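Local coordinates for protein xylulose kinase (Escherichia coli, PDB 2ITM) that phosphorylates D-xylulose to D-xylulose 5-phosphate at the expense of ATP, working as a homodimeric sugar kinase of the FGGY family, at residues I5-T9 against S10-V14; F164-M168 against S169-G173. All coordinates share one frame; numbering follows the deposited sequence.

Interaction 1: I5-T9 against S10-V14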
loop_
_atom_site.group_PDB
_atom_site.type_symbol
_atom_site.label_atom_id
_atom_site.label_comp_id
_atom_site.label_asym_id
_atom_site.label_seq_id
_atom_site.Cartn_x
_atom_site.Cartn_y
_atom_site.Cartn_z
ATOM N N ILE A 5 20.372 -36.140 12.711
ATOM C CA ILE A 5 19.731 -35.160 13.575
ATOM C C ILE A 5 19.880 -33.749 13.019
ATOM O O ILE A 5 20.966 -33.337 12.638
ATOM C CB ILE A 5 20.335 -35.199 14.967
ATOM C CG1 ILE A 5 20.316 -36.610 15.536
ATOM C CG2 ILE A 5 19.609 -34.254 15.881
ATOM C CD1 ILE A 5 21.221 -36.787 16.707
ATOM N N ASP A 6 18.781 -33.008 13.003
ATOM C CA ASP A 6 18.805 -31.589 12.669
ATOM C C ASP A 6 18.277 -30.734 13.804
ATOM O O ASP A 6 17.090 -30.729 14.098
ATOM C CB ASP A 6 18.039 -31.315 11.384
ATOM C CG ASP A 6 17.969 -29.844 11.044
ATOM O OD1 ASP A 6 16.894 -29.401 10.637
ATOM O OD2 ASP A 6 18.927 -29.064 11.141
ATOM N N LEU A 7 19.189 -30.029 14.450
ATOM C CA LEU A 7 18.862 -29.040 15.450
ATOM C C LEU A 7 18.495 -27.737 14.777
ATOM O O LEU A 7 19.353 -26.931 14.450
ATOM C CB LEU A 7 20.056 -28.838 16.385
ATOM C CG LEU A 7 19.823 -28.581 17.852
ATOM C CD1 LEU A 7 21.003 -27.911 18.472
ATOM C CD2 LEU A 7 18.589 -27.777 18.076
ATOM N N GLY A 8 17.205 -27.542 14.572
ATOM C CA GLY A 8 16.704 -26.305 14.034
ATOM C C GLY A 8 16.497 -25.255 15.084
ATOM O O GLY A 8 16.903 -25.411 16.224
ATOM N N THR A 9 15.862 -24.165 14.690
ATOM C CA THR A 9 15.499 -23.129 15.632
ATOM C C THR A 9 14.159 -23.431 16.300
ATOM O O THR A 9 13.997 -23.215 17.477
ATOM C CB THR A 9 15.470 -21.763 14.952
ATOM O OG1 THR A 9 16.594 -21.630 14.084
ATOM C CG2 THR A 9 15.714 -20.685 15.956
ATOM N N SER A 10 13.219 -23.943 15.530
ATOM C CA SER A 10 11.857 -24.084 16.008
ATOM C C SER A 10 11.529 -25.515 16.360
ATOM O O SER A 10 10.438 -25.793 16.815
ATOM C CB SER A 10 10.876 -23.585 14.966
ATOM O OG SER A 10 10.920 -24.382 13.828
ATOM N N GLY A 11 12.492 -26.390 16.151
ATOM C CA GLY A 11 12.422 -27.762 16.613
ATOM C C GLY A 11 13.616 -28.628 16.248
ATOM O O GLY A 11 14.483 -28.216 15.501
ATOM N N VAL A 12 13.648 -29.838 16.788
ATOM C CA VAL A 12 14.540 -30.874 16.293
ATOM C C VAL A 12 13.869 -31.953 15.468
ATOM O O VAL A 12 12.766 -32.388 15.752
ATOM C CB VAL A 12 15.374 -31.523 17.395
ATOM C CG1 VAL A 12 16.169 -30.508 18.135
ATOM C CG2 VAL A 12 14.503 -32.302 18.351
ATOM N N LYS A 13 14.564 -32.371 14.425
ATOM C CA LYS A 13 14.126 -33.474 13.608
ATOM C C LYS A 13 15.182 -34.562 13.592
ATOM O O LYS A 13 16.350 -34.288 13.387
ATOM C CB LYS A 13 13.818 -32.991 12.203
ATOM C CG LYS A 13 13.366 -34.078 11.260
ATOM C CD LYS A 13 13.278 -33.570 9.848
ATOM C CE LYS A 13 11.945 -33.875 9.227
ATOM N NZ LYS A 13 11.918 -33.540 7.793
ATOM N N VAL A 14 14.764 -35.808 13.840
ATOM C CA VAL A 14 15.605 -36.973 13.664
ATOM C C VAL A 14 15.041 -37.927 12.631
ATOM O O VAL A 14 13.839 -38.138 12.562
ATOM C CB VAL A 14 15.862 -37.717 14.989
ATOM C CG1 VAL A 14 16.291 -36.758 16.077
ATOM C CG2 VAL A 14 14.647 -38.500 15.422
#
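Asp6 and Lys13 form a hydrogen-bonded antiparallel pair: Asp6 N gives a nearly straight bond to Lys13 O (2.8 Å), and Lys13 N returns one to Asp6 O (3.0 Å), its donor tilted 20° from the carbonyl plane. One face of the paired strands is apolar. On it Leu7 CD2 packs obliquely on Val12 CG1 at 3.6 Å, while the side chains of Ile5 and Val14 lie side by side, pointing the same way, with Ile5 CG1 4.1 Å from Val14 CG1. Branched aliphatic residues suit this face because helices 45-62 and 152-161 close over it. The other face carries Asp6 and Lys13, polar and partly exposed; Lys13 NZ goes on to Val422 O. These strands, 2-7 and 11-17, form the first beta hairpin of the actin-like ATPase fold. Asp6, inferred to be important for activity, brings its side chain to about 4 Å from that of Asp233, the presumed proton acceptor. At the turn Gly8 N bonds to Gly11 O (3.0 Å) with a bent N-H angle of 131°. A side chain at Gly8 would probably crowd that same oxygen, consistent with a glycine here. Beyond it, Thr9 OG1 is hydrogen-bonded to Trp96 NE1 of the xylulose pocket.

Interaction 2: F164-M168 against S169-G173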
loop_
_atom_site.group_PDB
_atom_site.type_symbol
_atom_site.label_atom_id
_atom_site.label_comp_id
_atom_site.label_asym_id
_atom_site.label_seq_id
_atom_site.Cartn_x
_atom_site.Cartn_y
_atom_site.Cartn_z
ATOM N N PHE A 164 34.764 -32.130 22.151
ATOM C CA PHE A 164 34.628 -30.777 21.636
ATOM C C PHE A 164 35.058 -30.729 20.176
ATOM O O PHE A 164 36.236 -30.733 19.879
ATOM C CB PHE A 164 35.495 -29.782 22.425
ATOM C CG PHE A 164 35.193 -29.719 23.899
ATOM C CD1 PHE A 164 35.790 -30.592 24.781
ATOM C CD2 PHE A 164 34.324 -28.780 24.405
ATOM C CE1 PHE A 164 35.514 -30.532 26.120
ATOM C CE2 PHE A 164 34.054 -28.721 25.748
ATOM C CZ PHE A 164 34.645 -29.593 26.601
ATOM N N ALA A 165 34.095 -30.661 19.269
ATOM C CA ALA A 165 34.396 -30.685 17.852
ATOM C C ALA A 165 33.373 -29.962 16.984
ATOM O O ALA A 165 32.203 -29.928 17.297
ATOM C CB ALA A 165 34.589 -32.086 17.382
ATOM N N SER A 166 33.843 -29.395 15.880
ATOM C CA SER A 166 32.975 -28.879 14.842
ATOM C C SER A 166 33.431 -29.251 13.432
ATOM O O SER A 166 34.462 -29.857 13.258
ATOM C CB SER A 166 32.831 -27.362 14.976
ATOM O OG SER A 166 31.744 -26.878 14.236
ATOM N N ASP A 167 32.641 -28.832 12.466
ATOM C CA ASP A 167 32.980 -28.973 11.069
ATOM C C ASP A 167 33.259 -27.633 10.403
ATOM O O ASP A 167 32.907 -26.608 10.912
ATOM C CB ASP A 167 31.884 -29.725 10.328
ATOM C CG ASP A 167 30.727 -28.849 9.968
ATOM O OD1 ASP A 167 30.631 -28.458 8.811
ATOM O OD2 ASP A 167 29.864 -28.506 10.778
ATOM N N MET A 168 33.883 -27.679 9.237
ATOM C CA MET A 168 34.302 -26.481 8.520
ATOM C C MET A 168 33.148 -25.542 8.086
ATOM O O MET A 168 33.300 -24.345 8.017
ATOM C CB MET A 168 35.171 -26.852 7.323
ATOM C CG MET A 168 36.433 -27.623 7.686
ATOM S SD MET A 168 37.589 -26.700 8.688
ATOM C CE MET A 168 38.879 -27.889 8.839
ATOM N N SER A 169 31.995 -26.110 7.776
ATOM C CA SER A 169 30.855 -25.336 7.345
ATOM C C SER A 169 30.209 -24.531 8.465
ATOM O O SER A 169 29.847 -23.406 8.254
ATOM C CB SER A 169 29.831 -26.207 6.601
ATOM O OG SER A 169 29.021 -26.947 7.479
ATOM N N ASP A 170 30.075 -25.146 9.623
ATOM C CA ASP A 170 29.553 -24.447 10.780
ATOM C C ASP A 170 30.593 -23.460 11.325
ATOM O O ASP A 170 30.279 -22.330 11.642
ATOM C CB ASP A 170 29.140 -25.459 11.857
ATOM C CG ASP A 170 27.709 -25.222 12.380
ATOM O OD1 ASP A 170 27.319 -25.956 13.311
ATOM O OD2 ASP A 170 26.938 -24.355 11.953
ATOM N N ALA A 171 31.841 -23.927 11.422
ATOM C CA ALA A 171 32.947 -23.121 11.901
ATOM C C ALA A 171 33.162 -21.851 11.073
ATOM O O ALA A 171 33.498 -20.823 11.615
ATOM C CB ALA A 171 34.214 -23.939 11.971
ATOM N N ALA A 172 32.978 -21.946 9.769
ATOM C CA ALA A 172 33.090 -20.791 8.912
ATOM C C ALA A 172 32.151 -19.677 9.357
ATOM O O ALA A 172 32.472 -18.508 9.253
ATOM C CB ALA A 172 32.830 -21.170 7.495
ATOM N N GLY A 173 30.991 -20.063 9.871
ATOM C CA GLY A 173 29.994 -19.119 10.301
ATOM C C GLY A 173 30.279 -18.350 11.573
ATOM O O GLY A 173 29.507 -17.498 11.937
#
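Asp167 and Ser169 are brought together by matching first torsions: Asp167 CG (chi1 81°) and Ser169 OG (chi1 80°) each sit between their own backbone N and carbonyl carbon, which turns the carboxylate forward over the start of helix 168-172 and the hydroxyl back to meet it. Asp167 is the N-cap of this short helix, where strand 165-167 gives way to it. Aspartate suits the place because the first turn of a helix has backbone N-H groups with no carbonyl of a preceding turn to receive them. Asp167 OD1 takes the Ser169 hydroxyl at 2.6 Å on its syn lone pair and Ser169 N at 2.9 Å from above the carboxylate plane, 56° out of it; a weak bond from Asp170 N is added at 3.5 Å. Ser169 OG is also hydrogen-bonded to Gly232 N, and so links the cap to the neighbouring backbone. The helix proper starts with Ala171 N bonded to Asp167 O at 2.9 Å, nearly in line with the carbonyl. Small alanines fit this buried turn: Ala171 lies against Leu202 and Ala172 against Phe277.

The side chains of Asp167 and Asp170 cross, their carboxylates turned only modestly against each other, Asp167 OD2 being 4.4 Å from Asp170 OD1. Lys153 forms a salt bridge to both, which probably offsets their mutual repulsion in this buried setting. Replacing Asp167 by an alanine is likely to leave Ser169 N and the Ser169 hydroxyl without their shared acceptor and Lys153 with one carboxylate fewer. Asp170 also touches Met77, a substrate-binding residue, and its side chain lies about 6 Å from the bound xylulose. Its methylene is held close to the cap, with Asp170 CB 3.3 Å from Asp167 OD2.

How the interactions relate
Both interactions lie in the N-terminal FGGY domain, with centres about 17 Å apart and nearest atoms about 8 Å apart, so they do not touch. Interaction 1 joins two neighbouring strands of the mixed sheet and is partly buried: apolar on one face, polar on the other, and open at its turn. Interaction 2 is buried throughout and joins a strand of a separate two-stranded sheet to the helix that follows it. Paired main-chain bonds and aliphatic packing hold the first, whereas a charged cap dominates the second. Both come near the presumed proton acceptor Asp233, interaction 1 through Asp6 and interaction 2 through Asp170, about 6 Å from it between side chains.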